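Local coordinates for zinc transport protein ZntB (Vibrio parahaemolyticus RIMD 2210633, PDB 3CK6) that probably imports zinc ions together with protons as a homopentamer of the CorA metal ion transporter family, this construct being its funnel-forming cytoplasmic domain, at residues N31-C36 with G105-T110; N76-L81 with R99-Q104. The protein carries 1 engineered substitution. All blocks are in the same frame, centred on the assembly; numbering follows the deposited sequence.

Contact 1 of 2, residues N31-C36 with G105-T110; sequences NHWYHC and GALIST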
ATOM      1  N   ASN E  31      37.448 -16.624   3.777  1.00 28.19           N
ATOM      2  CA  ASN E  31      37.903 -16.068   2.495  1.00 27.60           C
ATOM      3  C   ASN E  31      37.911 -17.049   1.303  1.00 27.25           C
ATOM      4  O   ASN E  31      38.357 -16.710   0.216  1.00 27.40           O
ATOM      5  CB  ASN E  31      39.233 -15.312   2.637  1.00 28.75           C
ATOM      6  CG  ASN E  31      39.103 -14.118   3.547  1.00 31.14           C
ATOM      7  OD1 ASN E  31      39.774 -14.033   4.576  1.00 34.57           O
ATOM      8  ND2 ASN E  31      38.179 -13.211   3.206  1.00 32.50           N
ATOM      9  N   HIS E  32      37.389 -18.255   1.510  1.00 26.53           N
ATOM     10  CA  HIS E  32      37.248 -19.219   0.427  1.00 25.79           C
ATOM     11  C   HIS E  32      35.827 -19.201  -0.108  1.00 25.82           C
ATOM     12  O   HIS E  32      34.864 -18.917   0.629  1.00 23.91           O
ATOM     13  CB  HIS E  32      37.586 -20.639   0.902  1.00 25.42           C
ATOM     14  CG  HIS E  32      39.049 -20.891   1.142  1.00 26.52           C
ATOM     15  ND1 HIS E  32      39.874 -20.001   1.801  1.00 28.73           N
ATOM     16  CD2 HIS E  32      39.824 -21.958   0.839  1.00 26.53           C
ATOM     17  CE1 HIS E  32      41.093 -20.504   1.877  1.00 27.46           C
ATOM     18  NE2 HIS E  32      41.092 -21.687   1.288  1.00 28.97           N
ATOM     19  N   TRP E  33      35.712 -19.524  -1.401  1.00 26.06           N
ATOM     20  CA  TRP E  33      34.431 -19.723  -2.063  1.00 26.71           C
ATOM     21  C   TRP E  33      34.308 -21.190  -2.479  1.00 26.56           C
ATOM     22  O   TRP E  33      35.224 -21.748  -3.081  1.00 27.12           O
ATOM     23  CB  TRP E  33      34.300 -18.816  -3.283  1.00 25.69           C
ATOM     24  CG  TRP E  33      33.059 -19.048  -4.104  1.00 27.74           C
ATOM     25  CD1 TRP E  33      31.785 -19.308  -3.638  1.00 25.85           C
ATOM     26  CD2 TRP E  33      32.964 -19.012  -5.534  1.00 27.38           C
ATOM     27  NE1 TRP E  33      30.916 -19.432  -4.705  1.00 27.87           N
ATOM     28  CE2 TRP E  33      31.610 -19.245  -5.870  1.00 28.97           C
ATOM     29  CE3 TRP E  33      33.892 -18.772  -6.568  1.00 28.94           C
ATOM     30  CZ2 TRP E  33      31.157 -19.290  -7.207  1.00 26.74           C
ATOM     31  CZ3 TRP E  33      33.432 -18.805  -7.910  1.00 28.12           C
ATOM     32  CH2 TRP E  33      32.079 -19.055  -8.206  1.00 27.21           C
ATOM     33  N   TYR E  34      33.192 -21.802  -2.106  1.00 26.00           N
ATOM     34  CA  TYR E  34      32.871 -23.178  -2.436  1.00 26.04           C
ATOM     35  C   TYR E  34      31.588 -23.144  -3.270  1.00 26.27           C
ATOM     36  O   TYR E  34      30.538 -22.720  -2.784  1.00 27.25           O
ATOM     37  CB  TYR E  34      32.647 -23.995  -1.160  1.00 25.84           C
ATOM     38  CG  TYR E  34      33.809 -23.906  -0.187  1.00 26.07           C
ATOM     39  CD1 TYR E  34      34.847 -24.849  -0.224  1.00 25.90           C
ATOM     40  CD2 TYR E  34      33.903 -22.859   0.730  1.00 26.58           C
ATOM     41  CE1 TYR E  34      35.941 -24.758   0.640  1.00 24.40           C
ATOM     42  CE2 TYR E  34      34.998 -22.760   1.589  1.00 26.55           C
ATOM     43  CZ  TYR E  34      36.001 -23.723   1.546  1.00 25.21           C
ATOM     44  OH  TYR E  34      37.094 -23.603   2.396  1.00 27.84           O
ATOM     45  N   HIS E  35      31.670 -23.566  -4.527  1.00 26.15           N
ATOM     46  CA  HIS E  35      30.487 -23.649  -5.377  1.00 26.55           C
ATOM     47  C   HIS E  35      30.091 -25.121  -5.463  1.00 26.57           C
ATOM     48  O   HIS E  35      30.933 -25.954  -5.821  1.00 26.49           O
ATOM     49  CB  HIS E  35      30.807 -23.106  -6.771  1.00 26.84           C
ATOM     50  CG  HIS E  35      29.605 -22.921  -7.634  1.00 26.43           C
ATOM     51  ND1 HIS E  35      28.504 -22.206  -7.222  1.00 26.35           N
ATOM     52  CD2 HIS E  35      29.348 -23.323  -8.902  1.00 27.93           C
ATOM     53  CE1 HIS E  35      27.606 -22.198  -8.193  1.00 28.32           C
ATOM     54  NE2 HIS E  35      28.094 -22.865  -9.222  1.00 27.69           N
ATOM     55  N   CYS E  36      28.841 -25.439  -5.112  1.00 26.19           N
ATOM     56  CA  CYS E  36      28.408 -26.838  -4.901  1.00 26.91           C
ATOM     57  C   CYS E  36      27.109 -27.243  -5.612  1.00 27.43           C
ATOM     58  O   CYS E  36      26.265 -26.400  -5.906  1.00 26.57           O
ATOM     59  CB  CYS E  36      28.223 -27.134  -3.414  1.00 26.72           C
ATOM     60  SG  CYS E  36      29.631 -26.628  -2.400  1.00 30.07           S
ATOM     61  N   GLY E 105      32.954 -16.815   7.556  1.00 28.05           N
ATOM     62  CA  GLY E 105      33.827 -16.028   6.682  1.00 27.10           C
ATOM     63  C   GLY E 105      34.050 -16.646   5.298  1.00 26.22           C
ATOM     64  O   GLY E 105      34.845 -16.135   4.513  1.00 25.16           O
ATOM     65  N   ALA E 106      33.384 -17.760   5.028  1.00 26.65           N
ATOM     66  CA  ALA E 106      33.420 -18.403   3.707  1.00 26.52           C
ATOM     67  C   ALA E 106      32.104 -18.199   2.984  1.00 27.23           C
ATOM     68  O   ALA E 106      31.046 -18.110   3.612  1.00 28.53           O
ATOM     69  CB  ALA E 106      33.682 -19.891   3.849  1.00 26.68           C
ATOM     70  N   LEU E 107      32.173 -18.183   1.660  1.00 26.65           N
ATOM     71  CA  LEU E 107      30.994 -18.101   0.821  1.00 28.07           C
ATOM     72  C   LEU E 107      30.753 -19.464   0.218  1.00 27.65           C
ATOM     73  O   LEU E 107      31.608 -19.966  -0.495  1.00 28.58           O
ATOM     74  CB  LEU E 107      31.241 -17.100  -0.302  1.00 27.96           C
ATOM     75  CG  LEU E 107      30.284 -15.949  -0.624  1.00 32.08           C
ATOM     76  CD1 LEU E 107      29.827 -16.030  -2.100  1.00 35.23           C
ATOM     77  CD2 LEU E 107      29.121 -15.781   0.367  1.00 31.79           C
ATOM     78  N   ILE E 108      29.608 -20.056   0.523  1.00 27.80           N
ATOM     79  CA  ILE E 108      29.195 -21.345  -0.033  1.00 27.82           C
ATOM     80  C   ILE E 108      27.954 -21.087  -0.887  1.00 28.18           C
ATOM     81  O   ILE E 108      26.925 -20.644  -0.375  1.00 27.64           O
ATOM     82  CB  ILE E 108      28.821 -22.376   1.063  1.00 27.65           C
ATOM     83  CG1 ILE E 108      29.972 -22.612   2.055  1.00 27.25           C
ATOM     84  CG2 ILE E 108      28.379 -23.692   0.450  1.00 28.26           C
ATOM     85  CD1 ILE E 108      29.501 -23.432   3.284  1.00 29.14           C
ATOM     86  N   SER E 109      28.071 -21.344  -2.185  1.00 28.66           N
ATOM     87  CA  SER E 109      26.932 -21.223  -3.075  1.00 29.41           C
ATOM     88  C   SER E 109      26.534 -22.591  -3.598  1.00 30.06           C
ATOM     89  O   SER E 109      27.392 -23.460  -3.814  1.00 30.12           O
ATOM     90  CB  SER E 109      27.218 -20.244  -4.223  1.00 29.84           C
ATOM     91  OG  SER E 109      28.297 -20.685  -5.012  1.00 29.13           O
ATOM     92  N   THR E 110      25.224 -22.784  -3.786  1.00 30.17           N
ATOM     93  CA  THR E 110      24.682 -24.075  -4.188  1.00 30.54           C
ATOM     94  C   THR E 110      23.780 -23.869  -5.395  1.00 29.78           C
ATOM     95  O   THR E 110      23.102 -22.834  -5.511  1.00 30.27           O
ATOM     96  CB  THR E 110      23.883 -24.814  -3.066  1.00 31.32           C
ATOM     97  OG1 THR E 110      22.637 -24.137  -2.804  1.00 32.95           O
ATOM     98  CG2 THR E 110      24.696 -24.974  -1.771  1.00 32.29           C
TER
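Trp33 lays the pyrrole edge of its indole along strand 106-110, CD1 lying 3.2 Å from the carbonyl O of Leu107 and NE1 reaching Ser109. The NE1-H points to Ser109 OG at 2.9 Å, with the oxygen only 15° out of the indole plane. That same OG sits at the edge of the His35 imidazole, 2.7 Å from ND1, in a nearly straight hydrogen bond. Two ring nitrogens thus grip one buried hydroxyl. Ser109 presents it from between its backbone N and carbonyl carbon (chi1 61°), while in Trp33 and His35 CG is anti to the backbone N, which turns both rings toward it. His35 CB also packs 3.7 Å above one face of the indole, toward its rim. The strands beneath run parallel at 12°, paired from Trp33 with Leu107 to Cys36 with Thr110, in the mixed sheet of the CorA-type cytoplasmic domain. Leu107 O accepts the N-H of Tyr34, and Tyr34 O that of Ser109, so the bonds step alternately between strands. On the other face, Ala106 CB meets the edge of the Tyr34 ring, 3.9 Å from CE2, while Ile108 CG1 approaches CD2 obliquely. Tyr34 OH is hydrogen-bonded to Gln29 N, and its ring stacks on His10. Helix 116-126 packs against the Trp33 and His35 side, whereas helix 43-49 touches Cys36, Ile108 and Thr110 on the reverse.

Contact 2 of 2, residues N76-L81 with R99-Q104; sequences NFMLIL and RILYFQ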
ATOM      1  N   ASN E  76      27.169 -14.420  10.039  1.00 28.04           N
ATOM      2  CA  ASN E  76      26.673 -15.346   9.018  1.00 26.41           C
ATOM      3  C   ASN E  76      25.324 -14.927   8.470  1.00 25.97           C
ATOM      4  O   ASN E  76      24.535 -14.235   9.141  1.00 25.27           O
ATOM      5  CB  ASN E  76      26.566 -16.789   9.561  1.00 26.03           C
ATOM      6  CG  ASN E  76      27.860 -17.255  10.236  1.00 26.17           C
ATOM      7  OD1 ASN E  76      28.949 -16.876   9.824  1.00 26.34           O
ATOM      8  ND2 ASN E  76      27.732 -18.061  11.278  1.00 23.26           N
ATOM      9  N   PHE E  77      25.075 -15.339   7.240  1.00 25.14           N
ATOM     10  CA  PHE E  77      23.752 -15.152   6.654  1.00 25.00           C
ATOM     11  C   PHE E  77      23.492 -16.147   5.554  1.00 24.77           C
ATOM     12  O   PHE E  77      24.419 -16.829   5.077  1.00 24.11           O
ATOM     13  CB  PHE E  77      23.539 -13.696   6.160  1.00 24.34           C
ATOM     14  CG  PHE E  77      24.420 -13.273   5.005  1.00 24.79           C
ATOM     15  CD1 PHE E  77      24.164 -13.707   3.696  1.00 26.01           C
ATOM     16  CD2 PHE E  77      25.458 -12.360   5.217  1.00 25.78           C
ATOM     17  CE1 PHE E  77      24.973 -13.272   2.608  1.00 27.29           C
ATOM     18  CE2 PHE E  77      26.265 -11.918   4.141  1.00 26.03           C
ATOM     19  CZ  PHE E  77      26.035 -12.366   2.848  1.00 22.08           C
HETATM   20  N   MSE E  78      22.221 -16.235   5.163  1.00 24.97           N
HETATM   21  CA  MSE E  78      21.835 -16.948   3.938  1.00 27.02           C
HETATM   22  C   MSE E  78      21.210 -15.962   2.993  1.00 25.65           C
HETATM   23  O   MSE E  78      20.370 -15.168   3.407  1.00 25.55           O
HETATM   24  CB  MSE E  78      20.819 -18.052   4.226  1.00 25.46           C
HETATM   25  CG  MSE E  78      20.412 -18.893   2.979  1.00 29.21           C
HETATM   26 SE   MSE E  78      19.154 -20.323   3.524  0.80 32.33          SE
HETATM   27  CE  MSE E  78      20.259 -21.237   4.718  1.00 30.76           C
ATOM     28  N   LEU E  79      21.598 -16.046   1.724  1.00 25.94           N
ATOM     29  CA  LEU E  79      20.986 -15.276   0.653  1.00 25.53           C
ATOM     30  C   LEU E  79      20.540 -16.202  -0.477  1.00 26.08           C
ATOM     31  O   LEU E  79      21.328 -16.966  -1.045  1.00 26.46           O
ATOM     32  CB  LEU E  79      21.968 -14.243   0.086  1.00 24.99           C
ATOM     33  CG  LEU E  79      21.442 -13.313  -1.002  1.00 24.02           C
ATOM     34  CD1 LEU E  79      20.339 -12.375  -0.470  1.00 24.70           C
ATOM     35  CD2 LEU E  79      22.608 -12.518  -1.574  1.00 29.59           C
ATOM     36  N   ILE E  80      19.262 -16.108  -0.800  1.00 25.88           N
ATOM     37  CA  ILE E  80      18.690 -16.902  -1.867  1.00 26.43           C
ATOM     38  C   ILE E  80      18.272 -16.003  -2.999  1.00 26.79           C
ATOM     39  O   ILE E  80      17.607 -14.998  -2.758  1.00 28.17           O
ATOM     40  CB  ILE E  80      17.491 -17.754  -1.331  1.00 25.48           C
ATOM     41  CG1 ILE E  80      18.011 -18.715  -0.250  1.00 26.49           C
ATOM     42  CG2 ILE E  80      16.768 -18.481  -2.498  1.00 26.59           C
ATOM     43  CD1 ILE E  80      16.932 -19.429   0.589  1.00 27.50           C
ATOM     44  N   LEU E  81      18.629 -16.396  -4.233  1.00 27.33           N
ATOM     45  CA  LEU E  81      18.368 -15.626  -5.436  1.00 27.67           C
ATOM     46  C   LEU E  81      17.908 -16.518  -6.578  1.00 27.18           C
ATOM     47  O   LEU E  81      18.079 -17.731  -6.539  1.00 27.89           O
ATOM     48  CB  LEU E  81      19.630 -14.872  -5.891  1.00 27.57           C
ATOM     49  CG  LEU E  81      20.246 -13.914  -4.861  1.00 27.73           C
ATOM     50  CD1 LEU E  81      21.593 -13.463  -5.381  1.00 27.46           C
ATOM     51  CD2 LEU E  81      19.331 -12.696  -4.550  1.00 28.40           C
ATOM     52  N   ARG E  99      21.431 -20.666  -3.930  1.00 27.65           N
ATOM     53  CA  ARG E  99      21.306 -20.488  -2.501  1.00 27.38           C
ATOM     54  C   ARG E  99      22.690 -20.384  -1.879  1.00 27.18           C
ATOM     55  O   ARG E  99      23.540 -21.263  -2.015  1.00 26.90           O
ATOM     56  CB  ARG E  99      20.466 -21.572  -1.889  1.00 28.11           C
ATOM     57  CG  ARG E  99      19.180 -21.786  -2.719  1.00 27.29           C
ATOM     58  CD  ARG E  99      18.305 -22.678  -2.030  1.00 29.72           C
ATOM     59  NE  ARG E  99      17.210 -23.092  -2.894  1.00 29.39           N
ATOM     60  CZ  ARG E  99      16.494 -24.184  -2.682  1.00 27.73           C
ATOM     61  NH1 ARG E  99      16.801 -24.990  -1.669  1.00 27.20           N
ATOM     62  NH2 ARG E  99      15.511 -24.499  -3.524  1.00 27.42           N
ATOM     63  N   ILE E 100      22.890 -19.271  -1.210  1.00 26.85           N
ATOM     64  CA  ILE E 100      24.207 -18.878  -0.795  1.00 27.68           C
ATOM     65  C   ILE E 100      24.245 -18.725   0.721  1.00 28.15           C
ATOM     66  O   ILE E 100      23.394 -18.044   1.309  1.00 27.55           O
ATOM     67  CB  ILE E 100      24.599 -17.507  -1.440  1.00 27.82           C
ATOM     68  CG1 ILE E 100      24.610 -17.594  -2.968  1.00 29.00           C
ATOM     69  CG2 ILE E 100      25.929 -16.960  -0.827  1.00 27.32           C
ATOM     70  CD1 ILE E 100      24.902 -16.262  -3.600  1.00 29.69           C
ATOM     71  N   LEU E 101      25.260 -19.330   1.328  1.00 28.38           N
ATOM     72  CA  LEU E 101      25.531 -19.199   2.749  1.00 29.57           C
ATOM     73  C   LEU E 101      26.807 -18.409   2.912  1.00 29.31           C
ATOM     74  O   LEU E 101      27.809 -18.725   2.278  1.00 30.16           O
ATOM     75  CB  LEU E 101      25.729 -20.609   3.343  1.00 30.01           C
ATOM     76  CG  LEU E 101      25.469 -20.959   4.807  1.00 33.21           C
ATOM     77  CD1 LEU E 101      24.018 -20.715   5.196  1.00 33.93           C
ATOM     78  CD2 LEU E 101      25.830 -22.435   5.062  1.00 31.52           C
ATOM     79  N   TYR E 102      26.792 -17.369   3.747  1.00 29.19           N
ATOM     80  CA  TYR E 102      28.052 -16.768   4.231  1.00 28.31           C
ATOM     81  C   TYR E 102      28.211 -17.250   5.670  1.00 28.66           C
ATOM     82  O   TYR E 102      27.389 -16.953   6.520  1.00 27.89           O
ATOM     83  CB  TYR E 102      28.019 -15.242   4.137  1.00 28.48           C
ATOM     84  CG  TYR E 102      29.277 -14.501   4.625  1.00 29.39           C
ATOM     85  CD1 TYR E 102      30.535 -14.763   4.068  1.00 30.31           C
ATOM     86  CD2 TYR E 102      29.188 -13.508   5.586  1.00 28.68           C
ATOM     87  CE1 TYR E 102      31.687 -14.087   4.502  1.00 27.60           C
ATOM     88  CE2 TYR E 102      30.352 -12.787   6.023  1.00 27.85           C
ATOM     89  CZ  TYR E 102      31.586 -13.094   5.462  1.00 27.78           C
ATOM     90  OH  TYR E 102      32.729 -12.434   5.854  1.00 29.80           O
ATOM     91  N   PHE E 103      29.244 -18.056   5.901  1.00 28.22           N
ATOM     92  CA  PHE E 103      29.345 -18.873   7.093  1.00 28.46           C
ATOM     93  C   PHE E 103      30.812 -18.965   7.501  1.00 27.89           C
ATOM     94  O   PHE E 103      31.673 -19.317   6.696  1.00 26.81           O
ATOM     95  CB  PHE E 103      28.717 -20.260   6.880  1.00 28.52           C
ATOM     96  CG  PHE E 103      28.716 -21.142   8.120  1.00 29.66           C
ATOM     97  CD1 PHE E 103      27.724 -21.003   9.104  1.00 30.19           C
ATOM     98  CD2 PHE E 103      29.715 -22.096   8.314  1.00 30.21           C
ATOM     99  CE1 PHE E 103      27.721 -21.803  10.249  1.00 31.61           C
ATOM    100  CE2 PHE E 103      29.714 -22.912   9.451  1.00 31.45           C
ATOM    101  CZ  PHE E 103      28.712 -22.764  10.422  1.00 30.56           C
ATOM    102  N   GLN E 104      31.084 -18.597   8.750  1.00 28.10           N
ATOM    103  CA  GLN E 104      32.458 -18.480   9.283  1.00 28.34           C
ATOM    104  C   GLN E 104      33.420 -17.837   8.281  1.00 28.31           C
ATOM    105  O   GLN E 104      34.564 -18.273   8.155  1.00 28.86           O
ATOM    106  CB  GLN E 104      33.012 -19.841   9.725  1.00 27.77           C
ATOM    107  CG  GLN E 104      32.252 -20.531  10.850  1.00 29.54           C
ATOM    108  CD  GLN E 104      32.651 -22.006  11.043  1.00 29.92           C
ATOM    109  OE1 GLN E 104      32.220 -22.640  11.996  1.00 31.22           O
ATOM    110  NE2 GLN E 104      33.473 -22.548  10.137  1.00 32.96           N
TER
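With Phe77 CG turned between its backbone N and carbonyl carbon (chi1 66°) and Tyr102 CG anti to its own N, the Phe77 ring lies over the root of the tyrosine. Tyr102 CB stands 3.7 Å from the Phe77 ring centroid, 11° off the normal, which is the geometry of a CH-pi contact. The two rings are inclined at 43°, their closest approach being 3.6 Å between Phe77 CE2 and Tyr102 CD2; Tyr102 OH is hydrogen-bonded to Glu203. Leu79 and Ile100 continue the same face, which helices 134-161 and 173-199 cover. On the other face the methyl CE of selenomethionine Met78 touches Leu101 CD1 at 3.8 Å, and both residues pack on helix 54-60. Farther along, Ile80 lies against CB and CG of Arg99, whose NH1 is hydrogen-bonded to the carbonyls of Leu60 and Ala62. Asn76 OD1 accepts the backbone N-H of Gln104, 2.9 Å from OD1 to N, with the donor well out of the amide plane. Phe77 with Tyr102 and Leu79 with Ile100 are hydrogen-bonded pairs, each joined by two backbone N-H...O bonds, forming a regular antiparallel ladder in the sheet of the CorA-like cytoplasmic domain.

Contacts 1 and 2 are two seams of one mixed sheet, separated by the seam between strands 106-111 and 96-103; their centres are about 9 Å apart, and the strand order 32-37, 106-111, 96-103, 77-83 runs across both. Along the chain 31-36 comes first of the four segments, then 76-81, and 99-104 leads directly into 105-110, so contact 2 closes within the sequence interval spanned by contact 1. At the middle seam Ile108 O lies 2.7 Å from Leu101 N, a probable hydrogen bond, and Leu107 CD2 packs 3.6 Å from Ile100 CG2. Parallel and antiparallel pairing thus belong to one continuous sheet in each subunit of the funnel-shaped pentamer.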